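Local atomic coordinates of glycine betaine, L-proline ABC transporter, glycine/betaine/L-proline-binding protein (ProX) (Borrelia burgdorferi, PDB entry 3TMG), a protein that binds glycine betaine and, as the substrate-binding protein of an ABC transporter, probably delivers it to the membrane components for uptake. Residues A134-Q137 with I138-Q142; S50-T53 with S54-Y57; N219-F222 with D223-Y226. One frame throughout, in Å; residues are numbered along the deposited sequence.

Contact 1 (A134-Q137 with I138-Q142); sequences AGTQ and IVTEQ. With BET (trimethyl glycine), chain E.
Gly135 and Thr136 meet Val139 and Thr140 across the first turns of a helix, a local contact at the N-terminal end of helix 135-146. This helix is the crossover of the beta-alpha-beta unit 126-128, 135-146, 154-156, and its first turn faces the bound trimethyl glycine. Ala134 holds the N-cap position; its O accepts from Ile138 N at 2.9 Å in a nearly straight bond, which starts the i to i+4 series. The next step runs from Val139 N to Gly135 O. The ligand takes a backbone donor of the first turn that has no earlier helical carbonyl to bind: Thr136 N reaches BET O at 3.0 Å, again nearly straight (164°). A carboxylate met by the amino end of a helix is probably stabilised by the helix dipole as well as by this bond. Thr136 OG1, set beside its own backbone N (chi1 -70°), bonds to Gln100 OE1 in strand 88-105 and also lies 3.2 Å from BET OXT. The amide end of Gln137, its chain bent at chi2, is held through OE1 by Ile130 N, within the loop leading from strand 126-128. Ile138 carries its side chain to Phe79 and Tyr80 of helix 78-84, while Thr140 packs on Leu155 and Pro180. Glu141 N continues the i to i+4 series to Gln137 O, and a water donates to Glu141 OE1 and, weakly, to that same carbonyl. Two donors of Thr140 grip Thr136 O from opposite faces of the carbonyl plane: the backbone N, and OG1 at 2.7 Å, tilted 34° out of the plane.

Contact 2 (S50-T53 with S54-Y57); sequences SVTT and SIMY
Thr52 ends the extended run from strand 44-50 and passes directly into helix 53-61, so that the backbone turns from extended to helical between Thr52 (psi 161°) and Thr53 (psi -49°). Across the joint the first two i to i+4 bonds are formed: Met56 N to Thr52 O at 2.9 Å, and Tyr57 N to Thr53 O at 3.1 Å. Thr52 is the N-cap, and its hydroxyl oxygen does the capping. A chi1 of 69° swings OG1 in between its own backbone N and carbonyl carbon, over the start of the helix, where it accepts from Ile55 N at 3.2 Å. Thr52 therefore accepts twice, from Ile55 N on its hydroxyl and from Met56 N on its carbonyl. Ile55 crosses it at a slant, with CG1 close beside that capping oxygen. On the other branch of Ile55, CG2 lies 3.6 Å from Val51 CB, the two side chains crossing at about a right angle. Val51 CG2 lies beside Met56 N and 3.7 Å from Met56 CB: an apolar contact between N' and N4, a hydrophobic staple next to the N-cap. Thr53 and Tyr57 run side by side in the same direction, and the methyl CG2 of Thr53 meets Tyr57 CE2 in the plane of the ring, at its edge (3.9 Å). Around this joint, Val51 is paired by backbone hydrogen bonds with Tyr22, at the end of strand 16-22, and Thr53 packs on Trp25 of the ligand pocket. Met56 rests on strand 67-73, while Tyr57 OH bonds to Ser71 of that strand and to Asp77, and its side chain touches Leu84 of helix 78-84.

Contact 3 (N219-F222 with D223-Y226); sequences NDDF and DAYY
Asp221 meets Ala224 through its carboxylate. OD1 accepts from Ala224 N at 3.1 Å, and OD2 lies 3.4 Å from Ala224 CB, so both oxygens are laid against the same residue. The amide comes from above the carboxylate plane, 70° out of it. With CG anti to the backbone N (chi1 -175°), the carboxylate is brought round to this first-turn amide. Behind it the backbone winds up: Tyr225 N donates to Asp221 O at 3.0 Å in an almost straight bond, and Tyr226 N to Phe222 O at 2.8 Å. The Phe222 and Tyr225 rings lie near parallel, 19° between planes, but they are slid so far apart that they barely overlap, with centroids 6.0 Å apart. Their contact is made by Phe222 CE1 and Tyr225 CD1, 3.8 Å from each other.

A second shell meets the carboxylates. One water donates to Asp221 OD1 at 2.8 Å and accepts from Asp223 N, linking the cap to a second first-turn amide, and Tyr44 OH adds a weak bond to the same OD1. Asp223 OD2 is taken by Tyr275 OH. Further out, Asp220 forms a salt bridge with Arg214, and the Tyr226 ring stacks on His230. Asp221 leaves helical geometry after helix 217-220 and at once caps helix 222-230, so a single residue makes the break between two helices. The arrangement is an aspartate N-cap at a helix-helix joint, on the surface and away from the betaine pocket.

In the fold
From the N terminus, contact 2 comes first, where strand 44-50 passes into helix 53-61; contact 1 follows at the start of helix 135-146, and contact 3 at the break between helices 217-220 and 222-230. Each is a continuous stretch closing only local helical turns; one ends before the next begins, so none nests in or crosses another. Contacts 1 and 2 converge in space: Ala134 CA packs 3.8 Å from Thr53 OG1, which brings two helix starts together beside the betaine, from separate beta-alpha regions. Contact 3 lies apart, its centre about 33 Å from that of contact 1 and about 22 Å from that of contact 2.

Contact 1 (A134-Q137 with I138-Q142)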
ATOM      1  N   ALA A 134       5.791   7.433   5.370  1.00 19.83           N
ATOM      2  CA  ALA A 134       5.064   6.758   4.312  1.00 18.18           C
ATOM      3  C   ALA A 134       5.024   7.696   3.108  1.00 17.30           C
ATOM      4  O   ALA A 134       4.885   8.896   3.269  1.00 16.79           O
ATOM      5  CB  ALA A 134       3.613   6.415   4.758  1.00 19.06           C
ATOM      6  N   GLY A 135       5.104   7.151   1.902  1.00 16.90           N
ATOM      7  CA  GLY A 135       5.056   8.005   0.720  1.00 16.44           C
ATOM      8  C   GLY A 135       3.826   8.906   0.738  1.00 15.68           C
ATOM      9  O   GLY A 135       3.922  10.125   0.538  1.00 15.38           O
ATOM     10  N   THR A 136       2.673   8.312   1.011  1.00 14.73           N
ATOM     11  CA  THR A 136       1.446   9.096   1.034  1.00 15.13           C
ATOM     12  C   THR A 136       1.516  10.242   2.076  1.00 15.63           C
ATOM     13  O   THR A 136       1.024  11.348   1.847  1.00 15.91           O
ATOM     14  CB  THR A 136       0.215   8.210   1.267  1.00 14.96           C
ATOM     15  OG1 THR A 136       0.007   7.408   0.089  1.00 15.17           O
ATOM     16  CG2 THR A 136      -1.038   9.092   1.453  1.00 14.71           C
ATOM     17  N   GLN A 137       2.123   9.963   3.223  1.00 15.85           N
ATOM     18  CA  GLN A 137       2.291  11.012   4.241  1.00 16.39           C
ATOM     19  C   GLN A 137       3.213  12.155   3.795  1.00 16.91           C
ATOM     20  O   GLN A 137       2.947  13.349   4.050  1.00 17.83           O
ATOM     21  CB  GLN A 137       2.844  10.392   5.525  1.00 17.30           C
ATOM     22  CG  GLN A 137       2.866  11.324   6.759  1.00 18.43           C
ATOM     23  CD  GLN A 137       1.526  11.419   7.472  1.00 19.41           C
ATOM     24  OE1 GLN A 137       0.508  10.914   6.988  1.00 19.59           O
ATOM     25  NE2 GLN A 137       1.506  12.146   8.592  1.00 19.88           N
ATOM     26  N   ILE A 138       4.325  11.786   3.171  1.00 16.73           N
ATOM     27  CA  ILE A 138       5.231  12.762   2.566  1.00 17.30           C
ATOM     28  C   ILE A 138       4.501  13.666   1.547  1.00 16.92           C
ATOM     29  O   ILE A 138       4.572  14.927   1.612  1.00 17.20           O
ATOM     30  CB  ILE A 138       6.434  12.061   1.902  1.00 17.76           C
ATOM     31  CG1 ILE A 138       7.279  11.315   2.980  1.00 19.12           C
ATOM     32  CG2 ILE A 138       7.273  13.092   1.112  1.00 18.81           C
ATOM     33  CD1 ILE A 138       8.544  10.636   2.447  1.00 19.66           C
ATOM     34  N   VAL A 139       3.780  13.042   0.618  1.00 15.86           N
ATOM     35  CA  VAL A 139       3.153  13.829  -0.475  1.00 15.90           C
ATOM     36  C   VAL A 139       1.995  14.675   0.078  1.00 15.94           C
ATOM     37  O   VAL A 139       1.761  15.784  -0.346  1.00 16.27           O
ATOM     38  CB  VAL A 139       2.661  12.932  -1.634  1.00 15.05           C
ATOM     39  CG1 VAL A 139       2.050  13.809  -2.712  1.00 15.23           C
ATOM     40  CG2 VAL A 139       3.889  12.189  -2.240  1.00 15.28           C
ATOM     41  N   THR A 140       1.298  14.137   1.064  1.00 16.11           N
ATOM     42  CA  THR A 140       0.257  14.925   1.753  1.00 16.90           C
ATOM     43  C   THR A 140       0.836  16.230   2.361  1.00 18.07           C
ATOM     44  O   THR A 140       0.256  17.308   2.231  1.00 18.43           O
ATOM     45  CB  THR A 140      -0.379  14.098   2.865  1.00 16.66           C
ATOM     46  OG1 THR A 140      -1.117  13.010   2.282  1.00 16.02           O
ATOM     47  CG2 THR A 140      -1.335  14.972   3.667  1.00 17.51           C
ATOM     48  N   GLU A 141       1.962  16.120   3.045  1.00 19.52           N
ATOM     49  CA  GLU A 141       2.614  17.314   3.593  1.00 22.02           C
ATOM     50  C   GLU A 141       3.018  18.271   2.465  1.00 22.75           C
ATOM     51  O   GLU A 141       2.893  19.504   2.597  1.00 23.50           O
ATOM     52  CB  GLU A 141       3.834  16.914   4.422  1.00 24.80           C
ATOM     53  CG  GLU A 141       4.522  18.089   5.079  1.00 29.42           C
ATOM     54  CD  GLU A 141       5.874  17.700   5.628  1.00 33.54           C
ATOM     55  OE1 GLU A 141       6.346  16.583   5.333  1.00 37.42           O
ATOM     56  OE2 GLU A 141       6.460  18.510   6.378  1.00 39.78           O
ATOM     57  N   GLN A 142       3.492  17.722   1.341  1.00 22.23           N
ATOM     58  CA  GLN A 142       3.854  18.582   0.206  1.00 23.40           C
ATOM     59  C   GLN A 142       2.602  19.291  -0.373  1.00 22.92           C
ATOM     60  O   GLN A 142       2.668  20.482  -0.725  1.00 23.80           O
ATOM     61  CB  GLN A 142       4.602  17.765  -0.867  1.00 24.16           C
ATOM     62  CG  GLN A 142       5.974  17.279  -0.362  1.00 25.05           C
ATOM     63  CD  GLN A 142       6.674  16.283  -1.284  1.00 25.83           C
ATOM     64  OE1 GLN A 142       6.048  15.578  -2.061  1.00 24.36           O
ATOM     65  NE2 GLN A 142       7.995  16.220  -1.179  1.00 27.20           N
TER
HETATM   66  N   BET E 310      -0.086   3.474   1.021  1.00 21.24           N
HETATM   67  CA  BET E 310       1.230   3.259   0.397  1.00 22.93           C
HETATM   68  C   BET E 310       1.868   4.635   0.159  1.00 25.81           C
HETATM   69  O   BET E 310       2.399   5.348   1.052  1.00 21.29           O
HETATM   70  OXT BET E 310       1.791   5.034  -0.985  1.00 31.67           O
HETATM   71  C1  BET E 310      -0.835   2.212   1.154  1.00 21.38           C
HETATM   72  C2  BET E 310      -0.896   4.374   0.209  1.00 21.25           C
HETATM   73  C3  BET E 310       0.098   4.081   2.354  1.00 18.99           C
HETATM   74  O   HOH W   1       5.074  13.976   6.125  1.00 26.48           O

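Contact 2 (S50-T53 with S54-Y57)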
ATOM      1  N   SER A  50       8.657  -6.750   8.218  1.00 16.35           N
ATOM      2  CA  SER A  50       7.828  -5.558   8.355  1.00 16.07           C
ATOM      3  C   SER A  50       8.738  -4.438   8.844  1.00 16.40           C
ATOM      4  O   SER A  50       9.287  -4.532   9.916  1.00 17.26           O
ATOM      5  CB  SER A  50       6.689  -5.821   9.342  1.00 16.40           C
ATOM      6  OG  SER A  50       5.879  -4.662   9.501  1.00 16.17           O
ATOM      7  N   VAL A  51       8.937  -3.414   8.015  1.00 16.11           N
ATOM      8  CA  VAL A  51       9.874  -2.351   8.291  1.00 16.63           C
ATOM      9  C   VAL A  51       9.245  -0.987   7.947  1.00 16.57           C
ATOM     10  O   VAL A  51       8.041  -0.904   7.589  1.00 15.80           O
ATOM     11  CB  VAL A  51      11.217  -2.584   7.540  1.00 16.95           C
ATOM     12  CG1 VAL A  51      11.902  -3.848   8.037  1.00 17.59           C
ATOM     13  CG2 VAL A  51      10.995  -2.659   6.028  1.00 16.33           C
ATOM     14  N   THR A  52      10.006   0.086   8.104  1.00 16.79           N
ATOM     15  CA  THR A  52       9.516   1.405   7.584  1.00 16.67           C
ATOM     16  C   THR A  52       9.712   1.465   6.048  1.00 15.74           C
ATOM     17  O   THR A  52      10.486   0.711   5.474  1.00 15.53           O
ATOM     18  CB  THR A  52      10.229   2.611   8.249  1.00 17.63           C
ATOM     19  OG1 THR A  52      11.589   2.630   7.801  1.00 18.36           O
ATOM     20  CG2 THR A  52      10.198   2.486   9.818  1.00 19.47           C
ATOM     21  N   THR A  53       9.000   2.375   5.385  1.00 15.67           N
ATOM     22  CA  THR A  53       9.210   2.605   3.954  1.00 15.47           C
ATOM     23  C   THR A  53      10.688   2.866   3.595  1.00 16.68           C
ATOM     24  O   THR A  53      11.201   2.286   2.615  1.00 16.92           O
ATOM     25  CB  THR A  53       8.315   3.756   3.445  1.00 15.57           C
ATOM     26  OG1 THR A  53       6.974   3.527   3.873  1.00 14.53           O
ATOM     27  CG2 THR A  53       8.278   3.774   1.892  1.00 15.75           C
ATOM     28  N   SER A  54      11.348   3.774   4.329  1.00 17.63           N
ATOM     29  CA  SER A  54      12.755   4.093   4.111  1.00 18.97           C
ATOM     30  C   SER A  54      13.613   2.834   4.206  1.00 19.54           C
ATOM     31  O   SER A  54      14.472   2.607   3.363  1.00 20.15           O
ATOM     32  CB  SER A  54      13.257   5.145   5.121  1.00 20.91           C
ATOM     33  OG  SER A  54      14.663   5.407   4.947  1.00 22.40           O
ATOM     34  N   ILE A  55      13.390   2.020   5.239  1.00 19.23           N
ATOM     35  CA  ILE A  55      14.231   0.822   5.440  1.00 20.40           C
ATOM     36  C   ILE A  55      13.978  -0.237   4.367  1.00 19.25           C
ATOM     37  O   ILE A  55      14.922  -0.885   3.879  1.00 19.45           O
ATOM     38  CB  ILE A  55      14.035   0.249   6.865  1.00 21.42           C
ATOM     39  CG1 ILE A  55      14.773   1.153   7.854  1.00 23.19           C
ATOM     40  CG2 ILE A  55      14.508  -1.196   6.955  1.00 21.84           C
ATOM     41  CD1 ILE A  55      16.258   1.363   7.544  1.00 26.02           C
ATOM     42  N   MET A  56      12.708  -0.390   3.979  1.00 17.45           N
ATOM     43  CA  MET A  56      12.370  -1.288   2.888  1.00 16.94           C
ATOM     44  C   MET A  56      13.152  -0.956   1.618  1.00 17.26           C
ATOM     45  O   MET A  56      13.760  -1.844   1.030  1.00 17.46           O
ATOM     46  CB  MET A  56      10.866  -1.244   2.575  1.00 15.29           C
ATOM     47  CG  MET A  56      10.461  -2.208   1.447  1.00 15.31           C
ATOM     48  SD  MET A  56       8.671  -2.055   1.131  1.00 14.72           S
ATOM     49  CE  MET A  56       8.592  -0.405   0.373  1.00 13.98           C
ATOM     50  N   TYR A  57      13.134   0.312   1.194  1.00 17.65           N
ATOM     51  CA  TYR A  57      13.898   0.753   0.033  1.00 19.55           C
ATOM     52  C   TYR A  57      15.431   0.622   0.224  1.00 21.70           C
ATOM     53  O   TYR A  57      16.152   0.134  -0.665  1.00 22.46           O
ATOM     54  CB  TYR A  57      13.527   2.202  -0.352  1.00 19.08           C
ATOM     55  CG  TYR A  57      12.305   2.286  -1.198  1.00 18.45           C
ATOM     56  CD1 TYR A  57      12.376   2.063  -2.580  1.00 18.73           C
ATOM     57  CD2 TYR A  57      11.059   2.580  -0.640  1.00 17.69           C
ATOM     58  CE1 TYR A  57      11.248   2.148  -3.372  1.00 17.92           C
ATOM     59  CE2 TYR A  57       9.920   2.653  -1.431  1.00 16.89           C
ATOM     60  CZ  TYR A  57      10.034   2.418  -2.800  1.00 17.57           C
ATOM     61  OH  TYR A  57       8.920   2.491  -3.595  1.00 17.22           O
TER

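Contact 3 (N219-F222 with D223-Y226)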
ATOM      1  N   ASN A 219      19.851 -13.503 -11.761  1.00 32.49           N
ATOM      2  CA  ASN A 219      20.992 -14.449 -11.824  1.00 35.09           C
ATOM      3  C   ASN A 219      20.957 -15.550 -10.746  1.00 35.33           C
ATOM      4  O   ASN A 219      21.154 -16.730 -11.056  1.00 37.17           O
ATOM      5  CB  ASN A 219      22.326 -13.682 -11.794  1.00 36.06           C
ATOM      6  N   ASP A 220      20.662 -15.175  -9.503  1.00 33.88           N
ATOM      7  CA  ASP A 220      20.837 -16.053  -8.342  1.00 33.88           C
ATOM      8  C   ASP A 220      19.755 -17.075  -8.148  1.00 33.19           C
ATOM      9  O   ASP A 220      20.042 -18.206  -7.810  1.00 34.08           O
ATOM     10  CB  ASP A 220      20.959 -15.232  -7.054  1.00 33.19           C
ATOM     11  CG  ASP A 220      22.229 -14.416  -7.005  1.00 34.44           C
ATOM     12  OD1 ASP A 220      23.102 -14.649  -7.852  1.00 36.90           O
ATOM     13  OD2 ASP A 220      22.363 -13.532  -6.141  1.00 33.78           O
ATOM     14  N   ASP A 221      18.508 -16.668  -8.333  1.00 31.62           N
ATOM     15  CA  ASP A 221      17.382 -17.528  -8.066  1.00 31.10           C
ATOM     16  C   ASP A 221      16.294 -17.176  -9.066  1.00 29.70           C
ATOM     17  O   ASP A 221      15.424 -16.340  -8.809  1.00 28.17           O
ATOM     18  CB  ASP A 221      16.905 -17.365  -6.617  1.00 30.68           C
ATOM     19  CG  ASP A 221      15.799 -18.329  -6.245  1.00 30.89           C
ATOM     20  OD1 ASP A 221      15.237 -19.024  -7.135  1.00 31.89           O
ATOM     21  OD2 ASP A 221      15.480 -18.383  -5.036  1.00 31.02           O
ATOM     22  N   PHE A 222      16.369 -17.806 -10.226  1.00 30.07           N
ATOM     23  CA  PHE A 222      15.441 -17.489 -11.272  1.00 29.41           C
ATOM     24  C   PHE A 222      13.998 -17.833 -10.942  1.00 28.02           C
ATOM     25  O   PHE A 222      13.084 -17.136 -11.400  1.00 26.90           O
ATOM     26  CB  PHE A 222      15.848 -18.133 -12.619  1.00 31.24           C
ATOM     27  CG  PHE A 222      15.006 -17.646 -13.760  1.00 31.08           C
ATOM     28  CD1 PHE A 222      14.950 -16.293 -14.052  1.00 30.43           C
ATOM     29  CD2 PHE A 222      14.204 -18.518 -14.485  1.00 31.82           C
ATOM     30  CE1 PHE A 222      14.131 -15.809 -15.081  1.00 30.43           C
ATOM     31  CE2 PHE A 222      13.417 -18.060 -15.532  1.00 31.43           C
ATOM     32  CZ  PHE A 222      13.375 -16.707 -15.830  1.00 31.32           C
ATOM     33  N   ASP A 223      13.779 -18.912 -10.188  1.00 27.95           N
ATOM     34  CA  ASP A 223      12.427 -19.264  -9.751  1.00 27.14           C
ATOM     35  C   ASP A 223      11.791 -18.167  -8.887  1.00 24.65           C
ATOM     36  O   ASP A 223      10.583 -17.849  -9.067  1.00 23.92           O
ATOM     37  CB  ASP A 223      12.433 -20.600  -9.015  1.00 28.68           C
ATOM     38  CG  ASP A 223      12.706 -21.781  -9.948  1.00 31.33           C
ATOM     39  OD1 ASP A 223      12.603 -21.637 -11.182  1.00 31.84           O
ATOM     40  OD2 ASP A 223      13.021 -22.844  -9.426  1.00 32.56           O
ATOM     41  N   ALA A 224      12.577 -17.589  -7.964  1.00 23.64           N
ATOM     42  CA  ALA A 224      12.062 -16.509  -7.104  1.00 22.04           C
ATOM     43  C   ALA A 224      11.829 -15.256  -7.931  1.00 21.16           C
ATOM     44  O   ALA A 224      10.806 -14.608  -7.775  1.00 19.90           O
ATOM     45  CB  ALA A 224      12.975 -16.190  -5.913  1.00 21.95           C
ATOM     46  N   TYR A 225      12.776 -14.931  -8.814  1.00 22.02           N
ATOM     47  CA  TYR A 225      12.603 -13.830  -9.775  1.00 21.34           C
ATOM     48  C   TYR A 225      11.314 -13.968 -10.576  1.00 20.63           C
ATOM     49  O   TYR A 225      10.550 -13.001 -10.707  1.00 19.46           O
ATOM     50  CB  TYR A 225      13.810 -13.769 -10.712  1.00 22.98           C
ATOM     51  CG  TYR A 225      13.741 -12.662 -11.733  1.00 22.88           C
ATOM     52  CD1 TYR A 225      13.081 -12.850 -12.949  1.00 23.58           C
ATOM     53  CD2 TYR A 225      14.310 -11.416 -11.477  1.00 22.88           C
ATOM     54  CE1 TYR A 225      12.998 -11.821 -13.896  1.00 23.90           C
ATOM     55  CE2 TYR A 225      14.248 -10.388 -12.418  1.00 22.93           C
ATOM     56  CZ  TYR A 225      13.598 -10.594 -13.631  1.00 23.50           C
ATOM     57  OH  TYR A 225      13.501  -9.577 -14.583  1.00 24.15           O
ATOM     58  N   TYR A 226      11.065 -15.169 -11.092  1.00 21.19           N
ATOM     59  CA  TYR A 226       9.885 -15.443 -11.908  1.00 21.09           C
ATOM     60  C   TYR A 226       8.603 -15.126 -11.143  1.00 19.58           C
ATOM     61  O   TYR A 226       7.719 -14.482 -11.689  1.00 19.17           O
ATOM     62  CB  TYR A 226       9.915 -16.913 -12.372  1.00 22.78           C
ATOM     63  CG  TYR A 226       8.787 -17.343 -13.284  1.00 23.36           C
ATOM     64  CD1 TYR A 226       7.479 -17.469 -12.793  1.00 22.66           C
ATOM     65  CD2 TYR A 226       9.031 -17.659 -14.647  1.00 25.11           C
ATOM     66  CE1 TYR A 226       6.445 -17.869 -13.618  1.00 23.28           C
ATOM     67  CE2 TYR A 226       8.009 -18.081 -15.476  1.00 25.49           C
ATOM     68  CZ  TYR A 226       6.734 -18.202 -14.953  1.00 24.82           C
ATOM     69  OH  TYR A 226       5.716 -18.590 -15.798  1.00 25.95           O
TER
HETATM   70  O   HOH W   2      15.864 -20.781  -9.218  1.00 35.57           O